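Conserved hypothetical protein (PDB 1T6S) is probably involved in chromosome partitioning as segregation and condensation protein B, a two-subunit assembly of winged helix-turn-helix architecture. Local coordinates at residues M96-A101 with Q116-S121; V23-L28 with S39-A44; G139-D142 with R146-Q149; R132-V137 with E154-L159. One frame throughout, in Å; residues are numbered along the deposited sequence.

Contact 1 of 4, residues M96-A101 with Q116-S121; sequences MLEVLA and QIRGAS
R118 carries most of this contact, its side chain reaching from helix 111-118 to E98 and V99 on helix 87-106. The backbones stay apart, with V99 CA and R118 CA 8.1 Å from each other, and together the segments bury just 144 Å². R118 leaves its helix with CG anti to its own carbonyl carbon, then bends at chi3 (73°), which sets the guanidinium crosswise to both partners. V99 CG2 lies over one face of that group, offset toward its rim, and approaches R118 NH1 to 3.2 Å, a tight fit for a methyl. E98 arrives at the edge and in the plane: OE2 forms a salt bridge with R118 NH2 at 3.6 Å. The carboxylate and guanidinium planes stand 70° apart, and this long, twisted pair is a charge contact without a hydrogen bond. E98 is extended beyond CG, which lets its carboxylate reach the R118 edge. R118 also touches V102 and D123, while V99 leans on S125 and L129 of helix 125-131. Replacing R118 with an alanine would probably leave E98 without its charged mate in this contact and strip the cover from V99 CG2. Helices 87-106, 111-118 and 125-131 are the three-helix bundle of a winged helix-turn-helix domain, and the arginine joins its first two members.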
# COMPACT_ATOMS: atom_id res chain seq x y z
N MET A 96 3.76 2.33 9.67
CA MET A 96 3.58 1.17 8.81
C MET A 96 4.37 1.30 7.52
O MET A 96 5.00 0.34 7.06
CB MET A 96 2.10 0.95 8.48
CG MET A 96 1.37 0.13 9.51
SD MET A 96 -0.21 -0.50 8.90
CE MET A 96 0.21 -0.90 7.25
N LEU A 97 4.34 2.50 6.93
CA LEU A 97 5.06 2.74 5.68
C LEU A 97 6.58 2.65 5.82
O LEU A 97 7.25 2.06 4.97
CB LEU A 97 4.66 4.11 5.11
CG LEU A 97 3.23 4.14 4.54
CD1 LEU A 97 2.96 5.51 3.95
CD2 LEU A 97 3.08 3.08 3.45
N GLU A 98 7.12 3.25 6.88
CA GLU A 98 8.58 3.22 7.13
C GLU A 98 9.09 1.78 7.36
O GLU A 98 10.11 1.39 6.80
CB GLU A 98 8.96 4.08 8.35
CG GLU A 98 8.91 5.58 8.11
CD GLU A 98 9.35 6.42 9.33
OE1 GLU A 98 9.44 7.67 9.20
OE2 GLU A 98 9.62 5.84 10.41
N VAL A 99 8.38 1.02 8.18
CA VAL A 99 8.79 -0.35 8.43
C VAL A 99 8.69 -1.14 7.10
O VAL A 99 9.61 -1.88 6.73
CB VAL A 99 7.93 -1.02 9.55
CG1 VAL A 99 8.24 -2.52 9.65
CG2 VAL A 99 8.22 -0.35 10.90
N LEU A 100 7.60 -0.95 6.37
CA LEU A 100 7.41 -1.62 5.08
C LEU A 100 8.57 -1.29 4.15
O LEU A 100 9.06 -2.15 3.41
CB LEU A 100 6.13 -1.14 4.39
CG LEU A 100 5.25 -2.24 3.82
CD1 LEU A 100 4.16 -1.63 2.93
CD2 LEU A 100 6.07 -3.25 3.06
N ALA A 101 8.99 -0.03 4.16
CA ALA A 101 10.08 0.45 3.34
C ALA A 101 11.39 -0.23 3.73
O ALA A 101 12.17 -0.61 2.86
CB ALA A 101 10.22 1.98 3.51
N GLN A 116 17.24 -1.51 14.74
CA GLN A 116 18.56 -0.88 14.62
C GLN A 116 18.59 0.19 13.52
O GLN A 116 19.06 1.31 13.73
CB GLN A 116 19.62 -1.95 14.30
CG GLN A 116 19.79 -3.03 15.35
CD GLN A 116 20.52 -2.53 16.59
OE1 GLN A 116 20.48 -3.16 17.65
NE2 GLN A 116 21.20 -1.39 16.45
N ILE A 117 18.10 -0.17 12.34
CA ILE A 117 18.07 0.73 11.19
C ILE A 117 17.20 1.98 11.44
O ILE A 117 17.60 3.09 11.09
CB ILE A 117 17.55 -0.03 9.92
CG1 ILE A 117 18.55 -1.13 9.54
CG2 ILE A 117 17.36 0.92 8.76
CD1 ILE A 117 17.97 -2.20 8.64
N ARG A 118 16.04 1.79 12.04
CA ARG A 118 15.09 2.86 12.34
C ARG A 118 15.39 3.63 13.64
O ARG A 118 15.26 4.85 13.68
CB ARG A 118 13.68 2.30 12.48
CG ARG A 118 13.00 1.89 11.18
CD ARG A 118 11.58 1.42 11.46
NE ARG A 118 10.65 2.50 11.80
CZ ARG A 118 9.69 2.39 12.71
NH1 ARG A 118 9.55 1.26 13.39
NH2 ARG A 118 8.82 3.38 12.90
N GLY A 119 15.75 2.89 14.68
CA GLY A 119 15.99 3.48 15.98
C GLY A 119 14.63 3.88 16.51
O GLY A 119 14.39 5.06 16.78
N ALA A 120 13.74 2.89 16.66
CA ALA A 120 12.37 3.12 17.11
C ALA A 120 12.09 2.86 18.59
O ALA A 120 12.96 3.06 19.43
CB ALA A 120 11.42 2.28 16.26
N SER A 121 10.87 2.41 18.90
CA SER A 121 10.49 2.17 20.28
C SER A 121 10.81 0.77 20.85
O SER A 121 11.42 0.66 21.91
CB SER A 121 9.01 2.50 20.48

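Contact 2 of 4, residues V23-L28 with S39-A44; sequences VNLQTL and SELQEA. With NO3 (nitrate ion), chain H.
L25 turns its CG anti to the backbone N (chi1 162°), swinging CD1 round to L41, whereas L28 keeps CG beside its own N (chi1 -68°) and approaches the same leucine from one turn further on. L41 CD1 is where they converge. It lies 3.8 Å from L25 CD1, equally close to L25 CA, and 4.0 Å from L28 CD1. The side chains of L25 and L41 cross obliquely, those of L28 and L41 at about a right angle, and the two methyl-to-methyl contacts are purely apolar. L41 thus puts its methyl against the first turn of helix 25-31. This joins the second and third helices of the N-terminal winged-helix domain, with L28 also packed on L12 and L15 of helix 2-18, and with F36 touching both L25 and L41. The start of helix 25-31 is fixed by N24 at the N-cap: its OD1 takes T27 N at 2.8 Å, nearly along the C=O axis, and T27 OG1 at 2.8 Å, tilted out of the carbonyl plane. That double grip holds the turn bearing L25 in place. On helix 38-55, Q42 points elsewhere. Its NE2 donates to O3 of a nitrate ion at 3.2 Å, nearly straight at 169°, and its OE1 is hydrogen-bonded to Y68 OH. The nitrate, probably a crystallisation component, is also bound by A63 N.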
# COMPACT_ATOMS: atom_id res chain seq x y z
N VAL A 23 -12.32 16.36 -13.71
CA VAL A 23 -13.05 16.16 -14.96
C VAL A 23 -12.52 17.11 -16.02
O VAL A 23 -12.43 18.30 -15.78
CB VAL A 23 -14.56 16.48 -14.83
CG1 VAL A 23 -15.35 15.63 -15.81
CG2 VAL A 23 -15.02 16.32 -13.42
N ASN A 24 -12.23 16.58 -17.20
CA ASN A 24 -11.71 17.41 -18.27
C ASN A 24 -12.75 17.93 -19.25
O ASN A 24 -13.93 17.58 -19.21
CB ASN A 24 -10.62 16.64 -19.05
CG ASN A 24 -11.11 15.31 -19.59
OD1 ASN A 24 -12.26 15.18 -20.02
ND2 ASN A 24 -10.24 14.31 -19.59
N LEU A 25 -12.27 18.79 -20.15
CA LEU A 25 -13.11 19.38 -21.19
C LEU A 25 -13.80 18.33 -22.06
O LEU A 25 -14.96 18.49 -22.44
CB LEU A 25 -12.24 20.28 -22.08
CG LEU A 25 -12.83 20.66 -23.45
CD1 LEU A 25 -13.73 21.86 -23.30
CD2 LEU A 25 -11.71 20.97 -24.44
N GLN A 26 -13.09 17.26 -22.40
CA GLN A 26 -13.67 16.20 -23.24
C GLN A 26 -14.88 15.54 -22.59
O GLN A 26 -15.92 15.35 -23.21
CB GLN A 26 -12.62 15.13 -23.57
CG GLN A 26 -11.53 15.58 -24.55
CD GLN A 26 -10.44 16.43 -23.91
OE1 GLN A 26 -9.52 16.89 -24.59
NE2 GLN A 26 -10.53 16.64 -22.61
N THR A 27 -14.73 15.17 -21.32
CA THR A 27 -15.80 14.53 -20.58
C THR A 27 -16.99 15.46 -20.36
O THR A 27 -18.14 15.07 -20.58
CB THR A 27 -15.28 14.01 -19.23
OG1 THR A 27 -14.16 13.15 -19.46
CG2 THR A 27 -16.36 13.25 -18.47
N LEU A 28 -16.72 16.68 -19.92
CA LEU A 28 -17.80 17.63 -19.70
C LEU A 28 -18.59 17.96 -20.98
O LEU A 28 -19.81 18.13 -20.92
CB LEU A 28 -17.27 18.93 -19.06
CG LEU A 28 -16.77 18.75 -17.61
CD1 LEU A 28 -16.08 20.02 -17.10
CD2 LEU A 28 -17.96 18.38 -16.70
N SER A 39 -11.73 27.88 -23.94
CA SER A 39 -11.91 29.20 -23.38
C SER A 39 -13.32 29.36 -22.82
O SER A 39 -13.52 29.94 -21.75
CB SER A 39 -11.64 30.25 -24.47
OG SER A 39 -11.56 31.53 -23.88
N GLU A 40 -14.31 28.84 -23.55
CA GLU A 40 -15.70 28.92 -23.11
C GLU A 40 -15.90 28.16 -21.80
O GLU A 40 -16.60 28.62 -20.91
CB GLU A 40 -16.65 28.37 -24.19
CG GLU A 40 -18.13 28.31 -23.77
CD GLU A 40 -19.03 27.63 -24.80
OE1 GLU A 40 -18.52 26.86 -25.65
OE2 GLU A 40 -20.26 27.86 -24.77
N LEU A 41 -15.25 27.00 -21.67
CA LEU A 41 -15.39 26.19 -20.45
C LEU A 41 -14.82 26.90 -19.24
O LEU A 41 -15.41 26.89 -18.16
CB LEU A 41 -14.69 24.84 -20.61
CG LEU A 41 -15.32 23.61 -19.93
CD1 LEU A 41 -14.22 22.63 -19.56
CD2 LEU A 41 -16.11 24.00 -18.69
N GLN A 42 -13.65 27.49 -19.40
CA GLN A 42 -13.01 28.20 -18.30
C GLN A 42 -13.84 29.39 -17.86
O GLN A 42 -13.89 29.73 -16.68
CB GLN A 42 -11.61 28.67 -18.72
CG GLN A 42 -10.85 29.35 -17.60
CD GLN A 42 -10.71 28.46 -16.37
OE1 GLN A 42 -10.11 27.38 -16.43
NE2 GLN A 42 -11.28 28.90 -15.25
N GLU A 43 -14.50 30.03 -18.84
CA GLU A 43 -15.36 31.20 -18.60
C GLU A 43 -16.59 30.79 -17.79
O GLU A 43 -17.08 31.56 -16.97
CB GLU A 43 -15.78 31.80 -19.94
CG GLU A 43 -15.99 33.30 -19.96
CD GLU A 43 -15.96 33.89 -21.38
OE1 GLU A 43 -16.88 33.58 -22.19
OE2 GLU A 43 -15.01 34.66 -21.69
N ALA A 44 -17.10 29.59 -18.04
CA ALA A 44 -18.27 29.10 -17.32
C ALA A 44 -17.84 28.78 -15.90
O ALA A 44 -18.56 29.06 -14.94
CB ALA A 44 -18.83 27.85 -18.00
N NO3 H . -9.72 27.86 -12.30
O1 NO3 H . -9.74 29.09 -12.44
O2 NO3 H . -8.71 27.38 -11.87
O3 NO3 H . -10.72 27.25 -12.61

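Contact 3 of 4, residues G139-D142 with R146-Q149; sequences GRAD and RPLQ. With NO3 (nitrate ion), chain V.
P147 O takes a hydrogen bond from A141 N at 2.8 Å, and R140 CA adds a CA-H...O contact to the same oxygen at 3.3 Å. A second backbone bond runs from Q149 N to G139 O at 2.8 Å. Between them, R140 and L148 form an antiparallel non-hydrogen-bonded pair with their CA atoms 4.4 Å apart. Their side chains run alongside each other in the same direction, L148 CD2 resting over one face of the R140 guanidinium. In the plane of that group, NH1 donates to R146 O, while NE binds O1 of a nitrate at 2.9 Å. The nitrate, probably from the crystallisation liquor, also accepts from H62 ND1 of the second subunit, and I64 of that subunit packs on R140 and L148. Nearer the turn, R146 bends at chi2 (-82°), laying CD against A141 O and presenting NH2 to D142 OD1 in a 3.2 Å salt bridge, met from above the carboxylate plane. Q149 extends beyond CG along the other face, its CG 3.4 Å from A141 N and its amide against the A141 backbone. A glycine in place of Q149 would probably open a gap beside A141 and leave its backbone less covered on that face. The arrangement is the outer end of the 135-140/148-152 hairpin, the wing of a winged helix domain.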
# COMPACT_ATOMS: atom_id res chain seq x y z
N GLY A 139 12.22 -16.88 6.59
CA GLY A 139 13.06 -17.86 7.26
C GLY A 139 13.51 -17.37 8.63
O GLY A 139 12.84 -16.52 9.21
N ARG A 140 14.62 -17.90 9.13
CA ARG A 140 15.17 -17.51 10.43
C ARG A 140 16.62 -17.10 10.28
O ARG A 140 17.41 -17.77 9.59
CB ARG A 140 15.05 -18.66 11.44
CG ARG A 140 13.62 -18.87 11.97
CD ARG A 140 13.57 -20.01 12.97
NE ARG A 140 12.21 -20.38 13.34
CZ ARG A 140 11.44 -19.71 14.20
NH1 ARG A 140 11.90 -18.61 14.78
NH2 ARG A 140 10.21 -20.13 14.47
N ALA A 141 16.99 -15.99 10.92
CA ALA A 141 18.35 -15.49 10.82
C ALA A 141 19.35 -16.35 11.56
O ALA A 141 19.01 -17.00 12.55
CB ALA A 141 18.43 -14.06 11.33
N ASP A 142 20.58 -16.33 11.09
CA ASP A 142 21.64 -17.08 11.73
C ASP A 142 22.24 -16.21 12.80
O ASP A 142 23.31 -15.63 12.62
CB ASP A 142 22.70 -17.49 10.72
CG ASP A 142 22.53 -18.91 10.26
OD1 ASP A 142 22.62 -19.81 11.13
OD2 ASP A 142 22.29 -19.14 9.06
N ARG A 146 17.79 -17.46 16.68
CA ARG A 146 17.20 -17.69 15.36
C ARG A 146 15.91 -16.91 15.13
O ARG A 146 14.85 -17.50 14.88
CB ARG A 146 16.93 -19.19 15.17
CG ARG A 146 18.09 -19.96 14.60
CD ARG A 146 18.12 -19.81 13.07
NE ARG A 146 19.28 -20.45 12.46
CZ ARG A 146 19.56 -21.75 12.57
NH1 ARG A 146 18.76 -22.56 13.26
NH2 ARG A 146 20.65 -22.24 11.97
N PRO A 147 15.98 -15.58 15.20
CA PRO A 147 14.77 -14.78 14.99
C PRO A 147 14.24 -14.84 13.56
O PRO A 147 15.00 -15.01 12.61
CB PRO A 147 15.20 -13.37 15.40
CG PRO A 147 16.69 -13.36 15.04
CD PRO A 147 17.15 -14.73 15.50
N LEU A 148 12.93 -14.70 13.43
CA LEU A 148 12.26 -14.72 12.13
C LEU A 148 12.70 -13.54 11.28
O LEU A 148 12.93 -12.44 11.80
CB LEU A 148 10.74 -14.64 12.33
CG LEU A 148 10.09 -15.81 13.07
CD1 LEU A 148 8.61 -15.54 13.36
CD2 LEU A 148 10.25 -17.05 12.21
N GLN A 149 12.84 -13.79 9.98
CA GLN A 149 13.23 -12.76 9.00
C GLN A 149 12.01 -12.51 8.15
O GLN A 149 11.25 -13.45 7.86
CB GLN A 149 14.35 -13.27 8.09
CG GLN A 149 15.61 -13.64 8.82
CD GLN A 149 16.60 -14.28 7.89
OE1 GLN A 149 16.33 -15.35 7.33
NE2 GLN A 149 17.75 -13.64 7.70
N NO3 V . 11.06 -23.48 12.25
O1 NO3 V . 11.51 -22.53 11.58
O2 NO3 V . 10.72 -23.25 13.37
O3 NO3 V . 11.01 -24.57 11.72

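Contact 4 of 4, residues R132-V137 with E154-L159; sequences RGLIEV and EVFLDL
The backbones of 132-137 and 154-159 come closest at L134 and F156, whose CA atoms are 4.8 Å apart, just where G133 ends helix 125-131 with positive phi (68°) in a Schellman motif. In the winged helix fold this is the passage from the third helix into the first wing strand, 135-140; the short helix 154-159 follows the second wing strand and returns to pack over that passage. Two successive carbonyls receive the helix. V155 sets its CB over G133 O, 3.5 Å away, with both methyls somewhat farther off. F156 brings its CB toward L134 O, and the L134 side chain crosses F156 at about a right angle, placing CD2 4.1 Å from that CB and 4.0 Å from F156 CA. Here L134 touches the root of the phenylalanine and not its ring. With CG anti to the backbone N (chi1 160°), F156 turns the ring away from 132-137 toward L100 of helix 87-106 and its own chain's F160. T153 links the two pieces through polar bonds, its OG1 being hydrogen-bonded to G133 O and to F156 N. The second subunit borders the site as well: its F160 packs on L134 and offers its backbone O to R132 NE. The segments bury 205 Å² together, with two peptide oxygens facing aliphatic carbons of the helix; the F156 CB to L134 O approach measures 3.6 Å.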
# COMPACT_ATOMS: atom_id res chain seq x y z
N ARG A 132 -2.08 -7.70 7.28
CA ARG A 132 -2.53 -7.14 6.01
C ARG A 132 -1.96 -7.89 4.82
O ARG A 132 -2.21 -7.55 3.67
CB ARG A 132 -2.14 -5.66 5.91
CG ARG A 132 -2.91 -4.79 6.88
CD ARG A 132 -2.22 -3.46 7.15
NE ARG A 132 -3.06 -2.58 7.96
CZ ARG A 132 -3.45 -2.84 9.20
NH1 ARG A 132 -3.08 -3.98 9.80
NH2 ARG A 132 -4.23 -1.98 9.84
N GLY A 133 -1.17 -8.93 5.09
CA GLY A 133 -0.59 -9.72 4.02
C GLY A 133 0.47 -9.02 3.18
O GLY A 133 0.83 -9.50 2.11
N LEU A 134 1.00 -7.89 3.67
CA LEU A 134 2.03 -7.15 2.93
C LEU A 134 3.44 -7.70 3.10
O LEU A 134 4.32 -7.45 2.28
CB LEU A 134 2.00 -5.68 3.34
CG LEU A 134 0.63 -5.04 3.07
CD1 LEU A 134 0.59 -3.63 3.62
CD2 LEU A 134 0.38 -5.06 1.55
N ILE A 135 3.68 -8.41 4.20
CA ILE A 135 4.98 -9.02 4.43
C ILE A 135 4.71 -10.46 4.88
O ILE A 135 3.57 -10.81 5.21
CB ILE A 135 5.81 -8.30 5.55
CG1 ILE A 135 5.02 -8.29 6.87
CG2 ILE A 135 6.16 -6.86 5.09
CD1 ILE A 135 5.81 -7.71 8.07
N GLU A 136 5.75 -11.27 4.91
CA GLU A 136 5.65 -12.65 5.31
C GLU A 136 7.02 -13.11 5.81
O GLU A 136 8.03 -12.43 5.62
CB GLU A 136 5.26 -13.50 4.09
CG GLU A 136 6.30 -13.42 2.97
CD GLU A 136 5.90 -14.22 1.76
OE1 GLU A 136 6.63 -14.13 0.74
OE2 GLU A 136 4.87 -14.92 1.82
N VAL A 137 7.05 -14.29 6.43
CA VAL A 137 8.31 -14.84 6.93
C VAL A 137 9.10 -15.44 5.76
O VAL A 137 8.53 -16.14 4.93
CB VAL A 137 8.05 -15.94 7.99
CG1 VAL A 137 9.36 -16.65 8.34
CG2 VAL A 137 7.43 -15.33 9.23
N GLU A 154 3.93 -11.02 -2.78
CA GLU A 154 3.46 -10.75 -4.14
C GLU A 154 2.19 -9.93 -4.01
O GLU A 154 1.80 -9.19 -4.91
CB GLU A 154 3.16 -12.05 -4.91
CG GLU A 154 3.18 -11.88 -6.44
CD GLU A 154 4.59 -11.62 -6.95
OE1 GLU A 154 4.75 -11.01 -8.03
OE2 GLU A 154 5.55 -12.03 -6.26
N VAL A 155 1.54 -10.07 -2.86
CA VAL A 155 0.34 -9.32 -2.56
C VAL A 155 0.70 -7.84 -2.52
O VAL A 155 -0.02 -6.99 -3.06
CB VAL A 155 -0.23 -9.72 -1.20
CG1 VAL A 155 -1.52 -8.94 -0.93
CG2 VAL A 155 -0.48 -11.23 -1.17
N PHE A 156 1.82 -7.52 -1.87
CA PHE A 156 2.30 -6.14 -1.79
C PHE A 156 2.67 -5.65 -3.19
O PHE A 156 2.26 -4.58 -3.62
CB PHE A 156 3.55 -6.02 -0.90
CG PHE A 156 4.34 -4.75 -1.15
CD1 PHE A 156 3.84 -3.51 -0.78
CD2 PHE A 156 5.57 -4.81 -1.80
CE1 PHE A 156 4.56 -2.33 -1.05
CE2 PHE A 156 6.30 -3.65 -2.08
CZ PHE A 156 5.79 -2.40 -1.70
N LEU A 157 3.47 -6.45 -3.90
CA LEU A 157 3.90 -6.06 -5.23
C LEU A 157 2.74 -5.82 -6.19
O LEU A 157 2.74 -4.83 -6.91
CB LEU A 157 4.86 -7.11 -5.80
CG LEU A 157 6.18 -7.28 -5.03
CD1 LEU A 157 7.00 -8.41 -5.61
CD2 LEU A 157 6.98 -5.96 -5.09
N ASP A 158 1.75 -6.71 -6.18
CA ASP A 158 0.58 -6.58 -7.06
C ASP A 158 -0.20 -5.31 -6.73
O ASP A 158 -0.59 -4.54 -7.61
CB ASP A 158 -0.35 -7.79 -6.94
CG ASP A 158 0.18 -9.02 -7.64
OD1 ASP A 158 1.07 -8.89 -8.50
OD2 ASP A 158 -0.31 -10.13 -7.34
N LEU A 159 -0.44 -5.10 -5.45
CA LEU A 159 -1.18 -3.94 -5.00
C LEU A 159 -0.50 -2.65 -5.44
O LEU A 159 -1.15 -1.75 -5.97
CB LEU A 159 -1.35 -3.99 -3.48
CG LEU A 159 -2.44 -3.10 -2.90
CD1 LEU A 159 -3.77 -3.39 -3.62
CD2 LEU A 159 -2.57 -3.35 -1.41

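From the N terminus, contact 2 comes first, closing the loop between helices 25-31 and 38-55 in the N-terminal winged-helix domain. Its centre lies about 45 Å from that of contact 1 and on the opposite side of the chain's centre. Contact 1 then ties helix 87-106 to helix 111-118 in the C-terminal domain. Contact 4 closes a longer loop from the end of helix 125-131 to the last short helix, and contact 3 falls within that loop, near the wing's turn; no contacts cross along the chain. Contacts 1 and 4 touch, as L100 CD1 meets F156 CE1 at 4.1 Å. Contacts 3 and 4 share strand 135-140, and contacts 1, 3 and 4 all reach the second subunit.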